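Local coordinates for hypothetical protein Ta0583 (Thermoplasma acidophilum, PDB 2FSJ) that polymerizes into bundles of filaments that form a helix, in a nucleoside triphosphate-dependent reaction that works best with ATP, as an archaeal relative of actin, at residues Gln182-Gln187 / Thr321-Lys326; Leu222-Gly227 / Ala279-Glu284; Leu103-Leu108 / Leu149-Pro154; Ile195-Arg200 / Asp312-Ile317. One frame throughout, in Å; residues are numbered along the deposited sequence.

Interaction 1: residues Gln182-Gln187 / Thr321-Lys326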
loop_
_atom_site.group_PDB
_atom_site.type_symbol
_atom_site.label_atom_id
_atom_site.label_comp_id
_atom_site.label_asym_id
_atom_site.label_seq_id
_atom_site.Cartn_x
_atom_site.Cartn_y
_atom_site.Cartn_z
ATOM N N GLN A 182 8.963 9.868 -15.046
ATOM C CA GLN A 182 9.082 8.848 -16.101
ATOM C C GLN A 182 8.560 9.297 -17.487
ATOM O O GLN A 182 8.759 8.629 -18.484
ATOM C CB GLN A 182 8.339 7.574 -15.718
ATOM C CG GLN A 182 8.941 6.780 -14.559
ATOM C CD GLN A 182 10.333 6.224 -14.928
ATOM O OE1 GLN A 182 10.458 5.492 -15.900
ATOM N NE2 GLN A 182 11.351 6.607 -14.187
ATOM N N GLY A 183 7.865 10.420 -17.533
ATOM C CA GLY A 183 7.411 10.999 -18.767
ATOM C C GLY A 183 6.090 10.405 -19.154
ATOM O O GLY A 183 5.694 10.571 -20.270
ATOM N N ILE A 184 5.445 9.648 -18.261
ATOM C CA ILE A 184 4.176 8.968 -18.545
ATOM C C ILE A 184 2.980 9.946 -18.470
ATOM O O ILE A 184 1.956 9.775 -19.170
ATOM C CB ILE A 184 4.002 7.743 -17.608
ATOM C CG1 ILE A 184 5.039 6.651 -18.015
ATOM C CG2 ILE A 184 2.561 7.217 -17.670
ATOM C CD1 ILE A 184 5.301 5.546 -17.006
ATOM N N ILE A 185 3.090 10.945 -17.605
ATOM C CA ILE A 185 2.171 12.087 -17.645
ATOM C C ILE A 185 2.987 13.353 -17.826
ATOM O O ILE A 185 4.216 13.334 -17.694
ATOM C CB ILE A 185 1.334 12.160 -16.362
ATOM C CG1 ILE A 185 2.232 12.280 -15.132
ATOM C CG2 ILE A 185 0.421 10.945 -16.261
ATOM C CD1 ILE A 185 1.508 12.548 -13.822
ATOM N N GLU A 186 2.316 14.458 -18.126
ATOM C CA GLU A 186 3.003 15.730 -18.388
ATOM C C GLU A 186 2.261 16.894 -17.734
ATOM O O GLU A 186 1.048 16.844 -17.599
ATOM C CB GLU A 186 3.089 15.976 -19.898
ATOM N N GLN A 187 2.987 17.910 -17.290
ATOM C CA GLN A 187 2.348 19.067 -16.676
ATOM C C GLN A 187 1.649 19.850 -17.777
ATOM O O GLN A 187 2.162 19.972 -18.891
ATOM C CB GLN A 187 3.347 19.936 -15.941
ATOM C CG GLN A 187 3.914 19.268 -14.713
ATOM C CD GLN A 187 4.630 20.215 -13.834
ATOM O OE1 GLN A 187 4.010 20.950 -13.059
ATOM N NE2 GLN A 187 5.942 20.223 -13.941
ATOM N N THR A 321 -8.663 9.354 -21.179
ATOM C CA THR A 321 -7.688 9.917 -20.261
ATOM C C THR A 321 -6.968 8.864 -19.463
ATOM O O THR A 321 -6.152 9.195 -18.602
ATOM C CB THR A 321 -8.342 10.907 -19.254
ATOM O OG1 THR A 321 -9.276 10.226 -18.408
ATOM C CG2 THR A 321 -9.153 11.985 -19.957
ATOM N N LEU A 322 -7.303 7.608 -19.682
ATOM C CA LEU A 322 -6.780 6.549 -18.840
ATOM C C LEU A 322 -5.279 6.389 -19.076
ATOM O O LEU A 322 -4.803 6.275 -20.218
ATOM C CB LEU A 322 -7.530 5.238 -19.069
ATOM C CG LEU A 322 -7.110 4.048 -18.184
ATOM C CD1 LEU A 322 -7.633 4.250 -16.772
ATOM C CD2 LEU A 322 -7.548 2.697 -18.745
ATOM N N VAL A 323 -4.536 6.413 -17.977
ATOM C CA VAL A 323 -3.108 6.180 -17.970
ATOM C C VAL A 323 -2.994 4.790 -17.338
ATOM O O VAL A 323 -3.416 4.599 -16.224
ATOM C CB VAL A 323 -2.371 7.271 -17.126
ATOM C CG1 VAL A 323 -0.856 7.057 -17.116
ATOM C CG2 VAL A 323 -2.695 8.645 -17.624
ATOM N N LYS A 324 -2.475 3.797 -18.039
ATOM C CA LYS A 324 -2.320 2.471 -17.409
ATOM C C LYS A 324 -0.856 2.284 -17.010
ATOM O O LYS A 324 0.027 2.321 -17.862
ATOM C CB LYS A 324 -2.743 1.336 -18.356
ATOM C CG LYS A 324 -4.250 1.221 -18.569
ATOM C CD LYS A 324 -4.605 0.073 -19.501
ATOM C CE LYS A 324 -5.139 0.561 -20.865
ATOM N NZ LYS A 324 -5.422 -0.608 -21.804
ATOM N N ILE A 325 -0.610 2.069 -15.724
ATOM C CA ILE A 325 0.753 1.934 -15.225
ATOM C C ILE A 325 1.202 0.530 -15.600
ATOM O O ILE A 325 0.441 -0.405 -15.444
ATOM C CB ILE A 325 0.824 2.158 -13.667
ATOM C CG1 ILE A 325 0.609 3.634 -13.271
ATOM C CG2 ILE A 325 2.167 1.763 -13.117
ATOM C CD1 ILE A 325 -0.244 4.459 -14.205
ATOM N N LYS A 326 2.437 0.400 -16.071
ATOM C CA LYS A 326 3.054 -0.903 -16.262
ATOM C C LYS A 326 2.821 -1.726 -15.011
ATOM O O LYS A 326 2.965 -1.216 -13.875
ATOM C CB LYS A 326 4.569 -0.776 -16.505
#

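Interaction 2: residues Leu222-Gly227 / Ala279-Glu284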
loop_
_atom_site.group_PDB
_atom_site.type_symbol
_atom_site.label_atom_id
_atom_site.label_comp_id
_atom_site.label_asym_id
_atom_site.label_seq_id
_atom_site.Cartn_x
_atom_site.Cartn_y
_atom_site.Cartn_z
ATOM N N LEU A 222 -12.717 6.643 0.154
ATOM C CA LEU A 222 -13.964 5.899 0.149
ATOM C C LEU A 222 -13.759 4.640 0.986
ATOM O O LEU A 222 -12.758 3.958 0.860
ATOM C CB LEU A 222 -14.347 5.521 -1.278
ATOM C CG LEU A 222 -14.558 6.653 -2.282
ATOM C CD1 LEU A 222 -14.766 6.081 -3.691
ATOM C CD2 LEU A 222 -15.714 7.551 -1.845
ATOM N N GLN A 223 -14.693 4.319 1.859
ATOM C CA GLN A 223 -14.517 3.158 2.724
ATOM C C GLN A 223 -15.019 1.871 2.037
ATOM O O GLN A 223 -15.969 1.204 2.509
ATOM C CB GLN A 223 -15.163 3.409 4.101
ATOM C CG GLN A 223 -14.601 4.714 4.822
ATOM C CD GLN A 223 -13.118 4.642 5.159
ATOM O OE1 GLN A 223 -12.673 3.671 5.765
ATOM N NE2 GLN A 223 -12.331 5.692 4.752
ATOM N N ILE A 224 -14.369 1.536 0.920
ATOM C CA ILE A 224 -14.714 0.356 0.109
ATOM C C ILE A 224 -13.457 -0.029 -0.625
ATOM O O ILE A 224 -12.654 0.859 -0.999
ATOM C CB ILE A 224 -15.925 0.642 -0.851
ATOM C CG1 ILE A 224 -16.537 -0.680 -1.349
ATOM C CG2 ILE A 224 -15.536 1.517 -2.034
ATOM C CD1 ILE A 224 -17.807 -0.531 -2.272
ATOM N N GLY A 225 -13.247 -1.331 -0.796
ATOM C CA GLY A 225 -12.100 -1.840 -1.523
ATOM C C GLY A 225 -12.265 -3.325 -1.873
ATOM O O GLY A 225 -13.349 -3.883 -1.725
ATOM N N VAL A 226 -11.174 -3.974 -2.246
ATOM C CA VAL A 226 -11.205 -5.354 -2.690
ATOM C C VAL A 226 -11.744 -6.286 -1.592
ATOM O O VAL A 226 -12.284 -7.284 -1.912
ATOM C CB VAL A 226 -9.824 -5.857 -3.148
ATOM C CG1 VAL A 226 -9.934 -7.320 -3.663
ATOM C CG2 VAL A 226 -9.244 -4.949 -4.243
ATOM N N GLY A 227 -11.554 -5.955 -0.317
ATOM C CA GLY A 227 -12.061 -6.768 0.780
ATOM C C GLY A 227 -13.554 -6.898 0.812
ATOM O O GLY A 227 -14.093 -7.899 1.276
ATOM N N ALA A 279 -16.565 -1.785 -8.732
ATOM C CA ALA A 279 -16.228 -0.747 -9.694
ATOM C C ALA A 279 -17.333 0.281 -9.860
ATOM O O ALA A 279 -17.067 1.487 -9.802
ATOM C CB ALA A 279 -15.874 -1.361 -11.062
ATOM N N ASN A 280 -18.556 -0.175 -10.062
ATOM C CA ASN A 280 -19.680 0.713 -10.222
ATOM C C ASN A 280 -19.855 1.657 -9.001
ATOM O O ASN A 280 -20.144 2.866 -9.180
ATOM C CB ASN A 280 -20.981 -0.089 -10.531
ATOM C CG ASN A 280 -20.987 -0.683 -11.929
ATOM O OD1 ASN A 280 -20.164 -0.324 -12.777
ATOM N ND2 ASN A 280 -21.924 -1.552 -12.186
ATOM N N ARG A 281 -19.655 1.147 -7.776
ATOM C CA ARG A 281 -19.833 1.985 -6.587
ATOM C C ARG A 281 -18.745 3.040 -6.502
ATOM O O ARG A 281 -19.026 4.184 -6.153
ATOM C CB ARG A 281 -19.830 1.184 -5.289
ATOM C CG ARG A 281 -21.124 0.380 -5.104
ATOM C CD ARG A 281 -21.173 -0.376 -3.808
ATOM N NE ARG A 281 -22.435 -1.109 -3.639
ATOM C CZ ARG A 281 -23.510 -0.673 -2.959
ATOM N NH1 ARG A 281 -23.535 0.532 -2.366
ATOM N NH2 ARG A 281 -24.576 -1.463 -2.880
ATOM N N ILE A 282 -17.518 2.671 -6.845
ATOM C CA ILE A 282 -16.430 3.634 -6.818
ATOM C C ILE A 282 -16.640 4.714 -7.855
ATOM O O ILE A 282 -16.501 5.920 -7.549
ATOM C CB ILE A 282 -15.068 2.927 -7.016
ATOM C CG1 ILE A 282 -14.751 2.056 -5.800
ATOM C CG2 ILE A 282 -13.955 3.933 -7.258
ATOM C CD1 ILE A 282 -13.779 0.936 -6.117
ATOM N N ILE A 283 -16.996 4.304 -9.071
ATOM C CA ILE A 283 -17.229 5.246 -10.158
ATOM C C ILE A 283 -18.368 6.238 -9.804
ATOM O O ILE A 283 -18.249 7.459 -9.996
ATOM C CB ILE A 283 -17.554 4.502 -11.430
ATOM C CG1 ILE A 283 -16.287 3.812 -11.981
ATOM C CG2 ILE A 283 -18.254 5.444 -12.464
ATOM C CD1 ILE A 283 -16.587 2.666 -12.946
ATOM N N GLU A 284 -19.454 5.717 -9.256
ATOM C CA GLU A 284 -20.579 6.585 -8.873
ATOM C C GLU A 284 -20.193 7.618 -7.804
ATOM O O GLU A 284 -20.580 8.766 -7.874
ATOM C CB GLU A 284 -21.739 5.729 -8.354
ATOM C CG GLU A 284 -22.781 6.527 -7.611
ATOM C CD GLU A 284 -23.775 5.664 -6.839
ATOM O OE1 GLU A 284 -23.345 4.847 -5.937
ATOM O OE2 GLU A 284 -24.992 5.820 -7.128
#

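Interaction 3: residues Leu103-Leu108 / Leu149-Pro154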
loop_
_atom_site.group_PDB
_atom_site.type_symbol
_atom_site.label_atom_id
_atom_site.label_comp_id
_atom_site.label_asym_id
_atom_site.label_seq_id
_atom_site.Cartn_x
_atom_site.Cartn_y
_atom_site.Cartn_z
ATOM N N LEU A 103 6.967 -3.730 11.131
ATOM C CA LEU A 103 7.051 -3.772 9.672
ATOM C C LEU A 103 8.132 -2.833 9.142
ATOM O O LEU A 103 8.817 -3.138 8.148
ATOM C CB LEU A 103 5.684 -3.420 9.041
ATOM C CG LEU A 103 4.538 -4.383 9.425
ATOM C CD1 LEU A 103 3.231 -3.871 8.862
ATOM C CD2 LEU A 103 4.800 -5.822 8.982
ATOM N N ILE A 104 8.279 -1.678 9.797
ATOM C CA ILE A 104 9.363 -0.746 9.491
ATOM C C ILE A 104 10.715 -1.389 9.800
ATOM O O ILE A 104 11.656 -1.371 8.965
ATOM C CB ILE A 104 9.168 0.571 10.276
ATOM C CG1 ILE A 104 7.949 1.326 9.741
ATOM C CG2 ILE A 104 10.385 1.446 10.100
ATOM C CD1 ILE A 104 7.287 2.292 10.715
ATOM N N ALA A 105 10.789 -2.052 10.949
ATOM C CA ALA A 105 12.034 -2.765 11.309
ATOM C C ALA A 105 12.338 -3.851 10.281
ATOM O O ALA A 105 13.467 -4.001 9.883
ATOM C CB ALA A 105 11.901 -3.354 12.653
ATOM N N ALA A 106 11.323 -4.610 9.901
ATOM C CA ALA A 106 11.479 -5.676 8.932
ATOM C C ALA A 106 11.901 -5.130 7.564
ATOM O O ALA A 106 12.762 -5.710 6.900
ATOM C CB ALA A 106 10.234 -6.483 8.838
ATOM N N ALA A 107 11.315 -4.009 7.161
ATOM C CA ALA A 107 11.704 -3.330 5.914
ATOM C C ALA A 107 13.178 -2.981 5.866
ATOM O O ALA A 107 13.848 -3.235 4.864
ATOM C CB ALA A 107 10.882 -2.056 5.686
ATOM N N LEU A 108 13.661 -2.383 6.943
ATOM C CA LEU A 108 15.087 -2.023 7.039
ATOM C C LEU A 108 15.991 -3.260 7.057
ATOM O O LEU A 108 16.988 -3.300 6.348
ATOM C CB LEU A 108 15.318 -1.108 8.229
ATOM C CG LEU A 108 14.452 0.151 8.261
ATOM C CD1 LEU A 108 14.745 1.007 9.504
ATOM C CD2 LEU A 108 14.713 0.965 7.020
ATOM N N LEU A 149 17.234 2.908 15.768
ATOM C CA LEU A 149 16.557 1.625 15.742
ATOM C C LEU A 149 17.552 0.510 15.675
ATOM O O LEU A 149 18.420 0.492 14.807
ATOM C CB LEU A 149 15.694 1.539 14.495
ATOM C CG LEU A 149 14.719 2.681 14.179
ATOM C CD1 LEU A 149 13.785 2.126 13.050
ATOM C CD2 LEU A 149 13.929 3.163 15.379
ATOM N N THR A 150 17.452 -0.415 16.606
ATOM C CA THR A 150 18.379 -1.528 16.701
ATOM C C THR A 150 17.579 -2.795 16.486
ATOM O O THR A 150 16.717 -3.117 17.312
ATOM C CB THR A 150 18.960 -1.561 18.092
ATOM O OG1 THR A 150 19.580 -0.284 18.348
ATOM C CG2 THR A 150 20.050 -2.569 18.178
ATOM N N VAL A 151 17.876 -3.504 15.404
ATOM C CA VAL A 151 17.146 -4.725 15.057
ATOM C C VAL A 151 18.076 -5.937 15.235
ATOM O O VAL A 151 19.186 -5.954 14.692
ATOM C CB VAL A 151 16.681 -4.671 13.597
ATOM C CG1 VAL A 151 15.783 -5.862 13.252
ATOM C CG2 VAL A 151 16.018 -3.346 13.288
ATOM N N THR A 152 17.610 -6.931 15.996
ATOM C CA THR A 152 18.279 -8.221 16.141
ATOM C C THR A 152 17.615 -9.300 15.308
ATOM O O THR A 152 16.376 -9.398 15.252
ATOM C CB THR A 152 18.314 -8.644 17.617
ATOM O OG1 THR A 152 18.892 -7.590 18.398
ATOM C CG2 THR A 152 19.229 -9.874 17.833
ATOM N N GLY A 153 18.429 -10.138 14.669
ATOM C CA GLY A 153 17.929 -11.132 13.741
ATOM C C GLY A 153 18.627 -12.489 13.854
ATOM O O GLY A 153 19.224 -12.797 14.889
ATOM N N PRO A 154 18.539 -13.277 12.784
ATOM C CA PRO A 154 19.146 -14.615 12.753
ATOM C C PRO A 154 20.593 -14.621 13.237
ATOM O O PRO A 154 21.370 -13.732 12.905
ATOM C CB PRO A 154 19.024 -15.012 11.275
ATOM C CG PRO A 154 17.727 -14.308 10.830
ATOM C CD PRO A 154 17.808 -12.976 11.540
#

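Interaction 4: residues Ile195-Arg200 / Asp312-Ile317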
loop_
_atom_site.group_PDB
_atom_site.type_symbol
_atom_site.label_atom_id
_atom_site.label_comp_id
_atom_site.label_asym_id
_atom_site.label_seq_id
_atom_site.Cartn_x
_atom_site.Cartn_y
_atom_site.Cartn_z
ATOM N N ILE A 195 -6.559 6.966 -8.464
ATOM C CA ILE A 195 -7.572 6.132 -7.827
ATOM C C ILE A 195 -6.869 4.869 -7.305
ATOM O O ILE A 195 -6.444 4.004 -8.080
ATOM C CB ILE A 195 -8.682 5.793 -8.832
ATOM C CG1 ILE A 195 -9.329 7.074 -9.383
ATOM C CG2 ILE A 195 -9.741 4.898 -8.159
ATOM C CD1 ILE A 195 -10.130 6.855 -10.655
ATOM N N ASP A 196 -6.662 4.801 -5.993
ATOM C CA ASP A 196 -5.868 3.726 -5.370
ATOM C C ASP A 196 -6.806 2.750 -4.669
ATOM O O ASP A 196 -7.311 3.045 -3.605
ATOM C CB ASP A 196 -4.950 4.388 -4.377
ATOM C CG ASP A 196 -3.889 3.471 -3.821
ATOM O OD1 ASP A 196 -3.986 2.231 -3.954
ATOM O OD2 ASP A 196 -2.908 3.955 -3.212
ATOM N N VAL A 197 -7.065 1.607 -5.287
ATOM C CA VAL A 197 -8.021 0.658 -4.762
ATOM C C VAL A 197 -7.234 -0.321 -3.896
ATOM O O VAL A 197 -6.441 -1.129 -4.410
ATOM C CB VAL A 197 -8.774 -0.161 -5.870
ATOM C CG1 VAL A 197 -9.827 -1.023 -5.209
ATOM C CG2 VAL A 197 -9.471 0.757 -6.844
ATOM N N GLY A 198 -7.385 -0.185 -2.603
ATOM C CA GLY A 198 -6.778 -1.124 -1.675
ATOM C C GLY A 198 -7.793 -2.158 -1.181
ATOM O O GLY A 198 -8.909 -2.260 -1.709
ATOM N N SER A 199 -7.387 -2.912 -0.159
ATOM C CA SER A 199 -8.239 -3.936 0.427
ATOM C C SER A 199 -9.454 -3.348 1.149
ATOM O O SER A 199 -10.589 -3.784 0.958
ATOM C CB SER A 199 -7.414 -4.814 1.382
ATOM O OG SER A 199 -8.126 -6.012 1.685
ATOM N N ARG A 200 -9.224 -2.331 1.965
ATOM C CA ARG A 200 -10.282 -1.748 2.789
ATOM C C ARG A 200 -10.776 -0.363 2.381
ATOM O O ARG A 200 -11.913 0.019 2.687
ATOM C CB ARG A 200 -9.775 -1.724 4.239
ATOM C CG ARG A 200 -9.987 -3.070 4.931
ATOM C CD ARG A 200 -9.358 -3.140 6.289
ATOM N NE ARG A 200 -10.177 -2.605 7.375
ATOM C CZ ARG A 200 -11.172 -3.257 7.974
ATOM N NH1 ARG A 200 -11.536 -4.475 7.578
ATOM N NH2 ARG A 200 -11.819 -2.678 8.971
ATOM N N ASP A 312 -9.415 -0.853 -15.532
ATOM C CA ASP A 312 -9.880 -0.508 -16.868
ATOM C C ASP A 312 -11.263 0.099 -16.855
ATOM O O ASP A 312 -11.574 0.930 -17.700
ATOM C CB ASP A 312 -9.897 -1.713 -17.797
ATOM C CG ASP A 312 -8.498 -2.110 -18.287
ATOM O OD1 ASP A 312 -7.546 -1.335 -18.093
ATOM O OD2 ASP A 312 -8.289 -3.190 -18.889
ATOM N N ARG A 313 -12.092 -0.340 -15.915
ATOM C CA ARG A 313 -13.427 0.183 -15.774
ATOM C C ARG A 313 -13.460 1.658 -15.450
ATOM O O ARG A 313 -14.503 2.269 -15.639
ATOM C CB ARG A 313 -14.204 -0.529 -14.664
ATOM C CG ARG A 313 -14.594 -1.936 -14.940
ATOM C CD ARG A 313 -15.687 -2.068 -16.029
ATOM N NE ARG A 313 -16.782 -1.098 -15.893
ATOM C CZ ARG A 313 -17.645 -1.054 -14.880
ATOM N NH1 ARG A 313 -17.590 -1.928 -13.895
ATOM N NH2 ARG A 313 -18.577 -0.136 -14.861
ATOM N N PHE A 314 -12.384 2.244 -14.921
ATOM C CA PHE A 314 -12.460 3.648 -14.514
ATOM C C PHE A 314 -12.433 4.630 -15.697
ATOM O O PHE A 314 -12.757 5.784 -15.560
ATOM C CB PHE A 314 -11.358 4.003 -13.483
ATOM C CG PHE A 314 -11.406 3.205 -12.230
ATOM C CD1 PHE A 314 -12.604 2.865 -11.619
ATOM C CD2 PHE A 314 -10.229 2.789 -11.636
ATOM C CE1 PHE A 314 -12.603 2.120 -10.430
ATOM C CE2 PHE A 314 -10.240 2.071 -10.483
ATOM C CZ PHE A 314 -11.415 1.716 -9.895
ATOM N N GLU A 315 -12.070 4.147 -16.880
ATOM C CA GLU A 315 -12.056 4.995 -18.066
ATOM C C GLU A 315 -13.376 5.680 -18.327
ATOM O O GLU A 315 -13.411 6.760 -18.858
ATOM C CB GLU A 315 -11.710 4.198 -19.300
ATOM C CG GLU A 315 -11.480 5.117 -20.488
ATOM C CD GLU A 315 -10.571 4.524 -21.528
ATOM O OE1 GLU A 315 -10.254 3.290 -21.489
ATOM O OE2 GLU A 315 -10.195 5.315 -22.408
ATOM N N GLU A 316 -14.469 5.064 -17.900
ATOM C CA GLU A 316 -15.768 5.625 -18.161
ATOM C C GLU A 316 -15.998 6.944 -17.409
ATOM O O GLU A 316 -16.836 7.745 -17.825
ATOM C CB GLU A 316 -16.860 4.583 -17.915
ATOM C CG GLU A 316 -17.287 4.394 -16.485
ATOM C CD GLU A 316 -18.408 3.346 -16.368
ATOM O OE1 GLU A 316 -18.212 2.203 -16.850
ATOM O OE2 GLU A 316 -19.468 3.683 -15.800
ATOM N N ILE A 317 -15.243 7.203 -16.348
ATOM C CA ILE A 317 -15.337 8.503 -15.678
ATOM C C ILE A 317 -14.930 9.629 -16.658
ATOM O O ILE A 317 -15.536 10.694 -16.679
ATOM C CB ILE A 317 -14.468 8.553 -14.342
ATOM C CG1 ILE A 317 -14.894 7.481 -13.331
ATOM C CG2 ILE A 317 -14.520 9.925 -13.715
ATOM C CD1 ILE A 317 -13.840 7.098 -12.367
#

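Interaction 1: residues Gln182-Gln187 / Thr321-Lys326
V323 overlaps two consecutive isoleucines, offering one methyl to I184 and both to I185. Its CG1 presses against I184 CG2 at 3.5 Å, tighter than methyl groups usually come, and its CG2 meets I185 CG2 at 4.1 Å. In each isoleucine the short branch does the touching, while the long branch, CG1 to CD1, is led elsewhere. I185 CG2 sits almost evenly between the two prongs of the valine, since V323 CG1 is 4.2 Å from it. The valine torsion sets up this fork: CG1 stands opposite the backbone N (chi1 -179°) and CG2 beside that N. I185 holds its CG1 between the backbone N and the carbonyl carbon (chi1 58°), which leaves CG2 for the valine; the two side chains cross at about a right angle. The contact is wholly apolar and small, and the backbones stay well apart, with 7.8 Å between the CA atoms of I184 and V323. I185 is buried, whereas I184 forms the outer, solvent-exposed side.

G183 ends helix 173-182 in a Schellman motif, and its positive phi (87°) turns the chain out of the helix just before I184. L179 of that helix touches I184, I185 and I325, so it packs on both segments. T321 and V323 form backbone hydrogen bonds with L300, and V323 also touches S299, so segment 321-326 runs beside strand 297-303 and joins the end of helix 173-182 to that strand.

Interaction 2: residues Leu222-Gly227 / Ala279-Glu284
L222, the last residue of strand 213-222, reaches toward helix 268-290 and lays its CD1 near two atoms of I282: the carbonyl O and the CG2 methyl, each 4.2 Å away. These are loose van der Waals contacts, and N285, further along the same helix, also touches L222. At Q223 the chain bends in an inverse gamma turn, closed by a weak bond of 2.9 Å from I224 N to L222 O. The turn brings I224 round to the same helix. With CG1 opposite the backbone N (chi1 -162°) and the rest of the chain stretched out, I224 sends CD1 onto the aliphatic part of R281, 3.7 Å from R281 CD and 4.0 Å from R281 CB. The two chains meet at about a right angle, so a methyl end rests on the flank of an extended arginine. The shorter branch of I224 works separately: CG2 lies 3.9 Å from CG1 of I282. I282 thus uses its two branches on different partners, CG2 toward L222 and CG1 against I224.

Strand 213-222 here passes through the gamma turn toward helix 226-241, in the C-terminal half of an actin-like fold, with helix 268-290 packed alongside. R281 keeps its charged end beyond the apolar contact, where NE makes a long, weak ion pair with D277. Past I224 the backbone is held by polar partners: I224 O accepts from T202 OG1, and G225 N bonds to D228 OD2. V226 and G227, at the approach to helix 226-241, form backbone hydrogen bonds with G198 and S199, the latter an ATP-binding residue.

Interaction 3: residues Leu103-Leu108 / Leu149-Pro154
Helix 101-111 lies against strand 147-152 with its closest backbone approach at A105 and V151, whose CA atoms are 6.6 Å apart. A105 and L108, three residues apart, share one flank of the helix, and L149 and V151, two apart, share one face of the strand, so the contact consists of two side-chain pairs. At the first, the single methyl of A105 meets CG2 of V151 at 4.2 Å. The valine presents this methyl because its CG1 is turned opposite the backbone N (chi1 -174°), leaving CG2 beside the N and facing the helix. At the second pair, CD1 of L108 meets CD1 of L149 at 3.8 Å. Both leucines are stretched out from CA to CD1, with chi2 of 179° in L108 and -167° in L149, which carries each CD1 far out from its backbone, and the two chains cross at about a right angle. The small alanine allows the helix in close where the valine stands, and the longer leucines bridge the gap beside it.

Strand 147-152 is the outermost strand on one side of the seven-stranded sheet in the N-terminal actin-like domain, and L149 and V151 are tied by backbone hydrogen bonds to F161 and R159 of strand 158-170. Aromatic residues pack around it: F101 touches L149, W109 touches V151 and F161 touches L108. The two pairs are apolar and buried, so this contact rests on van der Waals fit and probably on exclusion of water; the four side chains bury no polar atom.

Interaction 4: residues Ile195-Arg200 / Asp312-Ile317
CH-pi and apolar contacts join I195 and V197, alternate residues of strand 191-197, to the F314 ring. I195 CG2 sits over one face, 4.1 Å from the ring centroid and 28° off its normal, and comes within 3.7 Å of F314 CE2. V197 CG2 meets the ring at its edge, near its plane, 3.7 Å from F314 CZ. The ring is directed to the strand by a torsion that sets CG beside the backbone N and opposite the carbonyl carbon. Beside the ring, CD1 of I195, itself 4.2 Å from F314 CG, meets I317 CD1 tip to tip at 4.1 Å. Replacing F314 with an alanine would probably leave a gap beside I195 and V197 and deprive the strand of its aromatic partner.

The ionic contacts centre on R313, within the segment and out to helix 268-290. R313 NH2 bonds to E316 OE1 at 3.1 Å (N-H...O 161°), from above the carboxylate plane, while R313 NH1 forms a salt bridge with E276. Charges thus tie this segment to the helix, and an apolar, buried contact backs the strand that leads to ATP-binding S199 and whose V197 forms a backbone hydrogen bond with ATP-binding G306.

How the interactions relate
Interactions 2 and 4 belong together: their centres are 7 Å apart, and helix 268-290, part of interaction 2, also packs on F314 and I195 of interaction 4. N280 OD1 probably accepts a hydrogen bond from R313 NH2 (2.6 Å), and the backbone bond between G227 and S199 is a second link. Through S199, and G306 near V197, interaction 4 comes closest to the ATP site, while the I282 side chain of interaction 2 is about 8 Å from G306. Interaction 1 touches interaction 4 at its edge, where K324 CD packs 3.6 Å from D312 OD1. Interaction 3 stands apart in the N-terminal domain, its centre 34 to 35 Å from the others, across the chain's centre.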